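Local coordinates for endo-1,3-beta-glucanase, family GH16 (PDB 4CRQ), which probably hydrolyses internal beta-1,3-glucosidic bonds of laminarin, this chain being the GH16 catalytic module of a longer, modular laminarinase, at residues Ile198-Ala203 with Met222-Val227; Ala97-Gly102 with Glu115-Ser120; Tyr37-Asn42 with Gln63-Arg68; Gln92-Ala97 with Leu218-Leu223. The protein carries 1 engineered substitution. All coordinates share one frame; numbering follows the deposited sequence.

Interaction 1 (Ile198-Ala203 with Met222-Val227); sequences ILLNMA and MLVDYV. With CA (calcium ion), chain C.
M222 projects from strand 220-231 and lays its sulfur against the backbone of the facing strand, with SD 3.4 Å from N201 O. Its CG stands anti to the backbone N (chi1 169°) and the chain is fully extended beyond, which carries CE inward to within 4.2 Å of L200 CD2. On its other flank M202 runs past it in the opposite direction, and the bend at the end of the M202 chain folds CE back to 3.9 Å from M222 CB. L200 is the second large contributor. Its CD1 meets V227 CG2 at 3.9 Å, the two side chains reaching toward each other tip to tip, and L200 CD1 also lies 4.3 Å from V224 CG1. V227 completes the row by packing its other methyl, CG1, on the CD1 end of I198. Between V224 and V227 the strict alternation of the strand is broken: D225 has helix-like backbone angles, so that V224 and V227, three residues apart, both turn inward. At this kink D225 O and D225 OD1 bind one calcium ion on the outer side of the strand, each at 2.4 Å. E10, G48 and three waters complete that site, while R85 forms a salt bridge with D225 OD2. The two strands run nearly antiparallel (163°), their axes 9.0 Å apart; they share no backbone hydrogen bond and meet mainly through side chains, apart from the N201 carbonyl that M222 touches. This is the hydrophobic interior between two facing sheets, as expected in the jelly-roll beta-sandwich of GH16 enzymes, with the calcium site on its outer face.

Interaction 2 (Ala97-Gly102 with Glu115-Ser120); sequences AFWMLG and EIDIMS. Engineered in segment 115-120: S120 (natural residue Glu).
I118 lies over one face of the F98 ring, its CD1 3.9 Å from the ring centroid and 19° off the normal, a CH-pi contact displaced toward the rim. CG2 of I118 adds a second touch, 3.6 Å from F98 CE2. With CG of F98 anti to its backbone N (chi1 167°), the ring extends toward I118. M100 widens this apolar patch, its CG 4.0 Å from I118 CD1. A classic beta bulge sets I118 here: I118 and M119 both face F98, and F98 O accepts from I118 N at 2.9 Å and from M119 N at 3.1 Å, both in the carbonyl plane. Farther along, M100 and I116 form an antiparallel hydrogen-bonded pair. The other face carries the acidic side chains, beside W99 and L101. W99 CE3 comes to 3.4 Å from E115 OE2, the ring and carboxylate planes turned 47° apart, and D117 OD1 lies alongside W99 CB at 3.5 Å. Outside partners hold the polar ends: N201 takes W99 NE1, and W110 donates to E115 OE1. E115 and D117 share this face by ordinary alternation, and the bulge brings S120 onto it as well; S120 is an engineered replacement for glutamate, and the natural run matches the E-x-D-x-x-E signature at the GH16 active site. Strand 94-102 thus lies between 196-204 and the bulged strand, which 127-135 extends, while the F98 and I118 side packs on I82 of strand 80-87 and V161 of strand 156-163 in the opposing sheet.

Interaction 3 (Tyr37-Asn42 with Gln63-Arg68); sequences YYRREN and QYTSAR. With ACT (acetate ion), chain F.
Y37 N donates to Y64 O at 2.8 Å and R39 N to S66 O at 2.9 Å, the latter nearly along the C=O axis, as short strand 36-38 pairs in parallel with strand 62-70 in an otherwise antiparallel jelly roll. The bond between them, from S66 N to Y37 O, is weak at 3.4 Å. Beyond the short strand, N42 ND2 reaches T65 OG1 at 3.0 Å, the hydroxyl oxygen lying slightly off the amide plane. T53 O also accepts from the amide, and E57 bonds to the threonine hydroxyl. CB of N42 rests on the S66 carbonyl group and the methyl of A67. Across the sheet from T65, R68 lays its CB over one face of the Y38 ring, a CH-pi contact 3.4 Å from the centroid and 7° off the normal. R68 CG is anti to the backbone N (chi1 174°) and the chain runs extended to NE, carrying the guanidinium past the ring, their planes 59° apart. E22 makes a salt bridge with NE, and NH2 donates a hydrogen bond to an acetate ion, probably from the crystallisation liquor. One water joins the two ends, 2.7 Å from Y38 OH and accepting from R68 NH1 at 2.9 Å.

Interaction 4 (Gln92-Ala97 with Leu218-Leu223); sequences QGLWPA and LPAQML
L94 is the first residue of segment 92-97 to meet the facing strand, and it does so with both branches. CD1 sits 3.7 Å from A220 CB, which also lies close to CD2. The latter methyl turns to L218, the two leucines sliding past each other in opposite directions until L94 CD2 is 3.9 Å from L218 CD2. With CG anti to the carbonyl carbon (chi1 -63°), the two methyls of L94 straddle A220 CB. L218 comes from the loop just before strand 220-231, where a cis peptide bond precedes P219, and its CD2 reaches L94. The strands 94-97 and 220-223 run in nearly the same direction, 16° apart, with axes separated by 9.4 Å; they belong to the two facing sheets of the GH16 jelly roll and meet mainly through side chains across its interior. P96 points toward segment 218-223: the ring offers CB to the sulfur of M222, 3.9 Å from SD. M202, from the neighbouring strand 196-204, also packs on P96. A97 contributes by its backbone, since its CB points away from segment 218-223. Its N is hydrogen-bonded to N201 in the adjacent strand, and its carbonyl oxygen lies 3.8 Å from the terminal methyl CE of M222.

How the interactions relate
Interactions 1 and 4 both cross the sandwich from strand 220-231 and share M222, which touches the neighbouring strands 196-204 and 94-102; their chemistry is almost wholly apolar. Interactions 2 and 3 instead join strands within a sheet through backbone hydrogen bonds. Interaction 2 lies nearest the centre of the chain, where F98 packs on I198 and L200 of interaction 1 and a tryptophan-asparagine bond ties the two. Interaction 3, about 16 Å from that centre, is more peripheral and richer in charge and water; it connects to interaction 1 through S66 OG and M202 O, and Y64 touches L218 of interaction 4. Strand 94-102 carries interactions 2 and 4, which share A97.

Interaction 1 (Ile198-Ala203 with Met222-Val227)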
# COMPACT_ATOMS: atom_id res chain seq x y z
N ILE A 198 -0.32 -6.42 -5.89
CA ILE A 198 -0.80 -5.22 -5.18
C ILE A 198 -1.27 -5.55 -3.75
O ILE A 198 -1.83 -6.67 -3.53
CB ILE A 198 -1.95 -4.60 -5.99
CG1 ILE A 198 -1.43 -4.09 -7.35
CG2 ILE A 198 -2.63 -3.42 -5.24
CD1 ILE A 198 -2.50 -3.72 -8.38
N LEU A 199 -1.08 -4.60 -2.82
CA LEU A 199 -1.57 -4.71 -1.44
C LEU A 199 -2.28 -3.44 -1.02
O LEU A 199 -1.93 -2.33 -1.47
CB LEU A 199 -0.41 -4.94 -0.44
CG LEU A 199 0.51 -6.15 -0.72
CD1 LEU A 199 1.75 -5.73 -1.48
CD2 LEU A 199 0.95 -6.81 0.58
N LEU A 200 -3.29 -3.63 -0.17
CA LEU A 200 -3.98 -2.54 0.54
C LEU A 200 -4.06 -2.92 1.99
O LEU A 200 -4.39 -4.08 2.32
CB LEU A 200 -5.41 -2.37 -0.01
CG LEU A 200 -5.54 -1.70 -1.38
CD1 LEU A 200 -6.95 -1.94 -1.88
CD2 LEU A 200 -5.21 -0.20 -1.34
N ASN A 201 -3.81 -1.96 2.88
CA ASN A 201 -3.96 -2.24 4.32
C ASN A 201 -4.09 -0.98 5.12
O ASN A 201 -3.81 0.14 4.60
CB ASN A 201 -2.73 -3.01 4.88
CG ASN A 201 -1.46 -2.14 4.94
OD1 ASN A 201 -0.85 -1.88 3.90
ND2 ASN A 201 -1.07 -1.66 6.13
N MET A 202 -4.50 -1.13 6.38
CA MET A 202 -4.34 -0.01 7.31
C MET A 202 -3.77 -0.56 8.62
O MET A 202 -4.46 -1.32 9.32
CB MET A 202 -5.63 0.78 7.55
CG MET A 202 -5.36 2.04 8.42
SD MET A 202 -6.66 3.30 8.24
CE MET A 202 -8.17 2.37 8.56
N ALA A 203 -2.52 -0.22 8.93
CA ALA A 203 -1.89 -0.64 10.17
C ALA A 203 -2.27 0.35 11.29
O ALA A 203 -2.73 1.48 11.01
CB ALA A 203 -0.37 -0.74 10.02
N MET A 222 -10.86 3.38 6.03
CA MET A 222 -10.11 3.68 4.79
C MET A 222 -11.07 3.27 3.65
O MET A 222 -11.49 2.10 3.60
CB MET A 222 -8.78 2.92 4.76
CG MET A 222 -8.07 2.94 3.42
SD MET A 222 -6.60 1.91 3.63
CE MET A 222 -5.82 2.14 2.04
N LEU A 223 -11.40 4.21 2.76
CA LEU A 223 -12.34 3.99 1.65
C LEU A 223 -11.59 3.92 0.36
O LEU A 223 -10.87 4.85 0.01
CB LEU A 223 -13.37 5.14 1.59
CG LEU A 223 -14.15 5.41 2.90
CD1 LEU A 223 -15.15 6.53 2.66
CD2 LEU A 223 -14.87 4.19 3.46
N VAL A 224 -11.74 2.80 -0.34
CA VAL A 224 -11.12 2.61 -1.66
C VAL A 224 -12.26 2.41 -2.69
O VAL A 224 -12.95 1.37 -2.72
CB VAL A 224 -10.12 1.42 -1.69
CG1 VAL A 224 -9.41 1.33 -3.07
CG2 VAL A 224 -9.10 1.51 -0.56
N ASP A 225 -12.45 3.43 -3.54
CA ASP A 225 -13.50 3.39 -4.56
C ASP A 225 -13.14 2.34 -5.62
O ASP A 225 -14.02 1.59 -6.08
CB ASP A 225 -13.65 4.80 -5.14
CG ASP A 225 -14.80 4.94 -6.14
OD1 ASP A 225 -15.65 3.99 -6.32
OD2 ASP A 225 -14.86 6.02 -6.79
N TYR A 226 -11.87 2.28 -6.02
CA TYR A 226 -11.47 1.28 -7.02
C TYR A 226 -9.98 1.18 -7.05
O TYR A 226 -9.30 2.11 -6.57
CB TYR A 226 -11.99 1.63 -8.44
CG TYR A 226 -11.61 3.03 -8.95
CD1 TYR A 226 -10.28 3.36 -9.34
CD2 TYR A 226 -12.60 4.03 -9.06
CE1 TYR A 226 -9.94 4.63 -9.84
CE2 TYR A 226 -12.28 5.32 -9.56
CZ TYR A 226 -10.95 5.61 -9.94
OH TYR A 226 -10.62 6.84 -10.45
N VAL A 227 -9.47 0.08 -7.57
CA VAL A 227 -8.04 -0.03 -7.94
C VAL A 227 -8.07 -0.32 -9.46
O VAL A 227 -8.86 -1.18 -9.90
CB VAL A 227 -7.30 -1.16 -7.21
CG1 VAL A 227 -5.83 -1.24 -7.69
CG2 VAL A 227 -7.38 -1.00 -5.68
CA CA C . -16.37 1.76 -6.66
O HOH W 1 -18.53 0.68 -7.55
O HOH W 2 -15.85 2.37 -8.86
O HOH W 3 -18.40 3.26 -6.87

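Interaction 2 (Ala97-Gly102 with Glu115-Ser120)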
# COMPACT_ATOMS: atom_id res chain seq x y z
N ALA A 97 -1.91 2.19 3.63
CA ALA A 97 -0.96 2.09 2.50
C ALA A 97 -1.56 1.38 1.30
O ALA A 97 -2.43 0.52 1.48
CB ALA A 97 0.34 1.38 2.94
N PHE A 98 -1.07 1.74 0.11
CA PHE A 98 -1.45 1.16 -1.16
C PHE A 98 -0.09 0.91 -1.79
O PHE A 98 0.66 1.86 -2.03
CB PHE A 98 -2.28 2.17 -1.93
CG PHE A 98 -2.51 1.85 -3.42
CD1 PHE A 98 -2.80 0.54 -3.92
CD2 PHE A 98 -2.48 2.92 -4.36
CE1 PHE A 98 -3.03 0.32 -5.29
CE2 PHE A 98 -2.70 2.71 -5.72
CZ PHE A 98 -2.98 1.40 -6.19
N TRP A 99 0.23 -0.36 -2.05
CA TRP A 99 1.60 -0.71 -2.42
C TRP A 99 1.74 -1.97 -3.21
O TRP A 99 0.73 -2.59 -3.55
CB TRP A 99 2.48 -0.71 -1.16
CG TRP A 99 2.00 -1.55 0.01
CD1 TRP A 99 0.77 -1.49 0.69
CD2 TRP A 99 2.77 -2.57 0.71
NE1 TRP A 99 0.74 -2.39 1.73
CE2 TRP A 99 1.91 -3.07 1.79
CE3 TRP A 99 4.05 -3.10 0.55
CZ2 TRP A 99 2.34 -4.07 2.67
CZ3 TRP A 99 4.47 -4.09 1.43
CH2 TRP A 99 3.64 -4.57 2.47
N MET A 100 2.98 -2.35 -3.53
CA MET A 100 3.23 -3.51 -4.40
C MET A 100 4.49 -4.21 -3.94
O MET A 100 5.42 -3.56 -3.45
CB MET A 100 3.43 -3.07 -5.86
CG MET A 100 2.31 -2.19 -6.42
SD MET A 100 2.56 -1.74 -8.14
CE MET A 100 2.03 -3.25 -8.96
N LEU A 101 4.53 -5.52 -4.10
CA LEU A 101 5.72 -6.33 -3.79
C LEU A 101 6.05 -7.27 -4.94
O LEU A 101 5.13 -7.74 -5.62
CB LEU A 101 5.49 -7.17 -2.53
CG LEU A 101 5.53 -6.47 -1.16
CD1 LEU A 101 4.90 -7.33 -0.07
CD2 LEU A 101 6.94 -6.06 -0.75
N GLY A 102 7.34 -7.59 -5.16
CA GLY A 102 7.70 -8.51 -6.24
C GLY A 102 7.14 -9.90 -5.97
O GLY A 102 7.19 -10.39 -4.82
N GLU A 115 9.87 -3.38 -3.50
CA GLU A 115 8.61 -2.87 -3.00
C GLU A 115 8.37 -1.49 -3.57
O GLU A 115 9.26 -0.64 -3.57
CB GLU A 115 8.67 -2.78 -1.47
CG GLU A 115 7.41 -2.22 -0.79
CD GLU A 115 7.53 -2.07 0.73
OE1 GLU A 115 8.37 -2.74 1.36
OE2 GLU A 115 6.78 -1.27 1.33
N ILE A 116 7.15 -1.26 -4.05
CA ILE A 116 6.74 0.06 -4.55
C ILE A 116 5.60 0.52 -3.65
O ILE A 116 4.51 -0.07 -3.69
CB ILE A 116 6.27 0.06 -6.03
CG1 ILE A 116 7.32 -0.59 -6.96
CG2 ILE A 116 5.91 1.51 -6.49
CD1 ILE A 116 6.85 -0.78 -8.40
N ASP A 117 5.85 1.54 -2.83
CA ASP A 117 4.81 2.15 -2.01
C ASP A 117 4.20 3.29 -2.82
O ASP A 117 4.84 4.33 -3.00
CB ASP A 117 5.38 2.64 -0.67
CG ASP A 117 6.04 1.53 0.13
OD1 ASP A 117 5.49 0.41 0.16
OD2 ASP A 117 7.10 1.75 0.75
N ILE A 118 2.97 3.08 -3.31
CA ILE A 118 2.29 4.07 -4.16
C ILE A 118 1.79 5.22 -3.29
O ILE A 118 1.97 6.41 -3.62
CB ILE A 118 1.16 3.41 -4.98
CG1 ILE A 118 1.77 2.28 -5.82
CG2 ILE A 118 0.44 4.47 -5.83
CD1 ILE A 118 0.73 1.46 -6.54
N MET A 119 1.15 4.87 -2.17
CA MET A 119 0.71 5.85 -1.20
C MET A 119 0.91 5.26 0.19
O MET A 119 0.54 4.11 0.42
CB MET A 119 -0.78 6.19 -1.41
CG MET A 119 -1.38 7.21 -0.41
SD MET A 119 -1.72 6.59 1.27
CE MET A 119 -2.97 5.33 0.97
N SER A 120 1.51 6.05 1.10
CA SER A 120 1.43 5.72 2.54
C SER A 120 1.25 7.05 3.28
O SER A 120 1.64 8.12 2.80
CB SER A 120 2.62 4.90 3.04
OG SER A 120 3.81 5.63 2.92

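Interaction 3 (Tyr37-Asn42 with Gln63-Arg68)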
# COMPACT_ATOMS: atom_id res chain seq x y z
N TYR A 37 -3.98 -6.71 14.82
CA TYR A 37 -4.14 -8.08 14.39
C TYR A 37 -5.09 -8.05 13.15
O TYR A 37 -6.24 -7.63 13.29
CB TYR A 37 -4.73 -8.92 15.52
CG TYR A 37 -4.84 -10.41 15.29
CD1 TYR A 37 -5.75 -10.98 14.35
CD2 TYR A 37 -4.05 -11.30 16.04
CE1 TYR A 37 -5.84 -12.37 14.15
CE2 TYR A 37 -4.14 -12.69 15.85
CZ TYR A 37 -5.04 -13.21 14.92
OH TYR A 37 -5.10 -14.56 14.75
N TYR A 38 -4.61 -8.45 11.95
CA TYR A 38 -5.47 -8.42 10.78
C TYR A 38 -6.49 -9.53 10.80
O TYR A 38 -6.19 -10.66 11.19
CB TYR A 38 -4.60 -8.50 9.55
CG TYR A 38 -3.79 -7.24 9.23
CD1 TYR A 38 -4.41 -5.98 9.14
CD2 TYR A 38 -2.40 -7.31 8.99
CE1 TYR A 38 -3.70 -4.82 8.82
CE2 TYR A 38 -1.67 -6.17 8.67
CZ TYR A 38 -2.32 -4.93 8.59
OH TYR A 38 -1.64 -3.79 8.26
N ARG A 39 -7.71 -9.20 10.38
CA ARG A 39 -8.83 -10.19 10.24
C ARG A 39 -9.61 -9.94 8.97
O ARG A 39 -9.67 -8.81 8.47
CB ARG A 39 -9.77 -10.11 11.45
CG ARG A 39 -9.01 -10.23 12.81
CD ARG A 39 -9.98 -10.57 13.94
NE ARG A 39 -10.55 -11.92 13.76
CZ ARG A 39 -11.80 -12.30 14.10
NH1 ARG A 39 -12.65 -11.42 14.65
NH2 ARG A 39 -12.19 -13.55 13.91
N ARG A 40 -10.24 -11.00 8.47
CA ARG A 40 -11.08 -10.90 7.29
C ARG A 40 -12.27 -9.96 7.57
O ARG A 40 -12.65 -9.18 6.67
CB ARG A 40 -11.60 -12.29 6.88
CG ARG A 40 -12.66 -12.29 5.78
CD ARG A 40 -12.08 -11.79 4.46
NE ARG A 40 -13.06 -11.73 3.37
CZ ARG A 40 -13.90 -10.71 3.17
NH1 ARG A 40 -13.93 -9.62 3.97
NH2 ARG A 40 -14.73 -10.78 2.13
N GLU A 41 -12.82 -10.02 8.79
CA GLU A 41 -14.03 -9.27 9.21
C GLU A 41 -13.90 -7.77 9.01
O GLU A 41 -14.91 -7.06 8.83
CB GLU A 41 -14.34 -9.56 10.69
CG GLU A 41 -15.73 -9.09 11.15
CD GLU A 41 -16.07 -9.51 12.57
OE1 GLU A 41 -15.37 -9.14 13.52
OE2 GLU A 41 -17.08 -10.21 12.75
N ASN A 42 -12.66 -7.28 9.05
CA ASN A 42 -12.43 -5.86 8.97
C ASN A 42 -12.43 -5.25 7.57
O ASN A 42 -12.20 -4.02 7.43
CB ASN A 42 -11.12 -5.51 9.66
CG ASN A 42 -11.14 -5.78 11.15
OD1 ASN A 42 -11.21 -6.93 11.60
ND2 ASN A 42 -11.08 -4.73 11.93
N GLN A 63 -4.59 -5.20 20.79
CA GLN A 63 -5.76 -4.39 21.15
C GLN A 63 -6.39 -3.70 19.94
O GLN A 63 -7.32 -2.91 20.13
CB GLN A 63 -5.48 -3.43 22.33
CG GLN A 63 -4.77 -2.17 21.97
CD GLN A 63 -4.45 -1.29 23.15
OE1 GLN A 63 -5.30 -0.85 23.93
NE2 GLN A 63 -3.19 -1.00 23.26
N TYR A 64 -5.92 -4.00 18.71
CA TYR A 64 -6.51 -3.42 17.48
C TYR A 64 -6.69 -4.50 16.45
O TYR A 64 -5.89 -5.44 16.40
CB TYR A 64 -5.63 -2.30 16.87
CG TYR A 64 -5.23 -1.26 17.92
CD1 TYR A 64 -6.16 -0.31 18.40
CD2 TYR A 64 -3.93 -1.24 18.45
CE1 TYR A 64 -5.79 0.64 19.37
CE2 TYR A 64 -3.54 -0.30 19.43
CZ TYR A 64 -4.48 0.63 19.88
OH TYR A 64 -4.16 1.55 20.83
N THR A 65 -7.71 -4.35 15.63
CA THR A 65 -7.89 -5.18 14.44
C THR A 65 -8.00 -4.28 13.23
O THR A 65 -8.42 -3.12 13.34
CB THR A 65 -9.13 -6.11 14.54
OG1 THR A 65 -10.29 -5.30 14.77
CG2 THR A 65 -8.95 -7.18 15.66
N SER A 66 -7.63 -4.81 12.06
CA SER A 66 -7.77 -4.09 10.80
C SER A 66 -7.71 -5.14 9.69
O SER A 66 -7.83 -6.35 10.00
CB SER A 66 -6.65 -3.04 10.66
OG SER A 66 -6.91 -2.18 9.55
N ALA A 67 -7.52 -4.72 8.44
CA ALA A 67 -7.41 -5.66 7.33
C ALA A 67 -6.22 -5.36 6.45
O ALA A 67 -5.78 -4.22 6.36
CB ALA A 67 -8.68 -5.66 6.49
N ARG A 68 -5.70 -6.42 5.83
CA ARG A 68 -4.60 -6.37 4.88
C ARG A 68 -4.94 -7.37 3.78
O ARG A 68 -5.21 -8.54 4.06
CB ARG A 68 -3.26 -6.70 5.56
CG ARG A 68 -2.08 -6.82 4.59
CD ARG A 68 -0.76 -6.82 5.36
NE ARG A 68 0.37 -7.32 4.56
CZ ARG A 68 1.66 -7.01 4.78
NH1 ARG A 68 2.00 -6.15 5.75
NH2 ARG A 68 2.59 -7.55 4.00
C ACT F . 3.09 -10.98 2.11
O ACT F . 2.25 -10.24 2.67
OXT ACT F . 2.95 -12.21 1.88
CH3 ACT F . 4.35 -10.32 1.70
O HOH W 4 0.95 -4.17 7.59

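Interaction 4 (Gln92-Ala97 with Leu218-Leu223)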
# COMPACT_ATOMS: atom_id res chain seq x y z
N GLN A 92 -3.88 9.79 15.30
CA GLN A 92 -2.56 9.36 15.78
C GLN A 92 -2.56 7.83 15.78
O GLN A 92 -3.49 7.21 16.34
CB GLN A 92 -2.25 9.97 17.17
CG GLN A 92 -0.80 9.95 17.61
CD GLN A 92 0.14 10.68 16.66
OE1 GLN A 92 1.28 10.28 16.52
NE2 GLN A 92 -0.33 11.76 16.00
N GLY A 93 -1.54 7.25 15.15
CA GLY A 93 -1.39 5.79 15.08
C GLY A 93 -1.79 5.17 13.76
O GLY A 93 -1.33 4.07 13.43
N LEU A 94 -2.65 5.85 12.99
CA LEU A 94 -3.18 5.23 11.74
C LEU A 94 -2.16 5.22 10.64
O LEU A 94 -1.47 6.23 10.42
CB LEU A 94 -4.49 5.90 11.27
CG LEU A 94 -5.67 5.75 12.25
CD1 LEU A 94 -6.85 6.56 11.75
CD2 LEU A 94 -6.05 4.27 12.50
N TRP A 95 -2.06 4.09 9.92
CA TRP A 95 -1.03 3.92 8.91
C TRP A 95 -1.53 3.18 7.69
O TRP A 95 -1.23 1.99 7.51
CB TRP A 95 0.21 3.31 9.58
CG TRP A 95 1.44 3.12 8.73
CD1 TRP A 95 1.73 3.68 7.48
CD2 TRP A 95 2.59 2.32 9.07
NE1 TRP A 95 2.96 3.27 7.03
CE2 TRP A 95 3.54 2.45 7.95
CE3 TRP A 95 2.93 1.52 10.16
CZ2 TRP A 95 4.77 1.79 7.94
CZ3 TRP A 95 4.18 0.86 10.15
CH2 TRP A 95 5.08 0.99 9.06
N PRO A 96 -2.31 3.88 6.84
CA PRO A 96 -2.83 3.25 5.64
C PRO A 96 -1.76 3.17 4.54
O PRO A 96 -0.82 4.00 4.52
CB PRO A 96 -3.94 4.22 5.21
CG PRO A 96 -3.39 5.59 5.62
CD PRO A 96 -2.79 5.29 6.97
N ALA A 97 -1.91 2.19 3.63
CA ALA A 97 -0.96 2.09 2.50
C ALA A 97 -1.56 1.38 1.30
O ALA A 97 -2.43 0.52 1.48
CB ALA A 97 0.34 1.38 2.94
N LEU A 218 -11.14 5.71 16.55
CA LEU A 218 -11.50 4.34 16.14
C LEU A 218 -13.00 4.12 16.45
O LEU A 218 -13.45 4.60 17.50
CB LEU A 218 -10.60 3.31 16.85
CG LEU A 218 -9.09 3.51 16.64
CD1 LEU A 218 -8.30 2.54 17.50
CD2 LEU A 218 -8.68 3.36 15.17
N PRO A 219 -13.77 3.41 15.58
CA PRO A 219 -13.33 2.75 14.37
C PRO A 219 -13.02 3.78 13.26
O PRO A 219 -13.75 4.78 13.12
CB PRO A 219 -14.52 1.85 14.02
CG PRO A 219 -15.71 2.54 14.62
CD PRO A 219 -15.21 3.20 15.86
N ALA A 220 -11.95 3.52 12.50
CA ALA A 220 -11.48 4.41 11.43
C ALA A 220 -11.65 3.68 10.10
O ALA A 220 -11.24 2.53 10.01
CB ALA A 220 -10.04 4.76 11.67
N GLN A 221 -12.19 4.35 9.09
CA GLN A 221 -12.48 3.74 7.78
C GLN A 221 -11.58 4.28 6.68
O GLN A 221 -11.55 5.49 6.45
CB GLN A 221 -13.94 3.97 7.35
CG GLN A 221 -15.00 3.33 8.24
CD GLN A 221 -16.42 3.58 7.75
OE1 GLN A 221 -16.71 4.62 7.16
NE2 GLN A 221 -17.31 2.64 7.98
N MET A 222 -10.86 3.38 6.03
CA MET A 222 -10.11 3.68 4.79
C MET A 222 -11.07 3.27 3.65
O MET A 222 -11.49 2.10 3.60
CB MET A 222 -8.78 2.92 4.76
CG MET A 222 -8.07 2.94 3.42
SD MET A 222 -6.60 1.91 3.63
CE MET A 222 -5.82 2.14 2.04
N LEU A 223 -11.40 4.21 2.76
CA LEU A 223 -12.34 3.99 1.65
C LEU A 223 -11.59 3.92 0.36
O LEU A 223 -10.87 4.85 0.01
CB LEU A 223 -13.37 5.14 1.59
CG LEU A 223 -14.15 5.41 2.90
CD1 LEU A 223 -15.15 6.53 2.66
CD2 LEU A 223 -14.87 4.19 3.46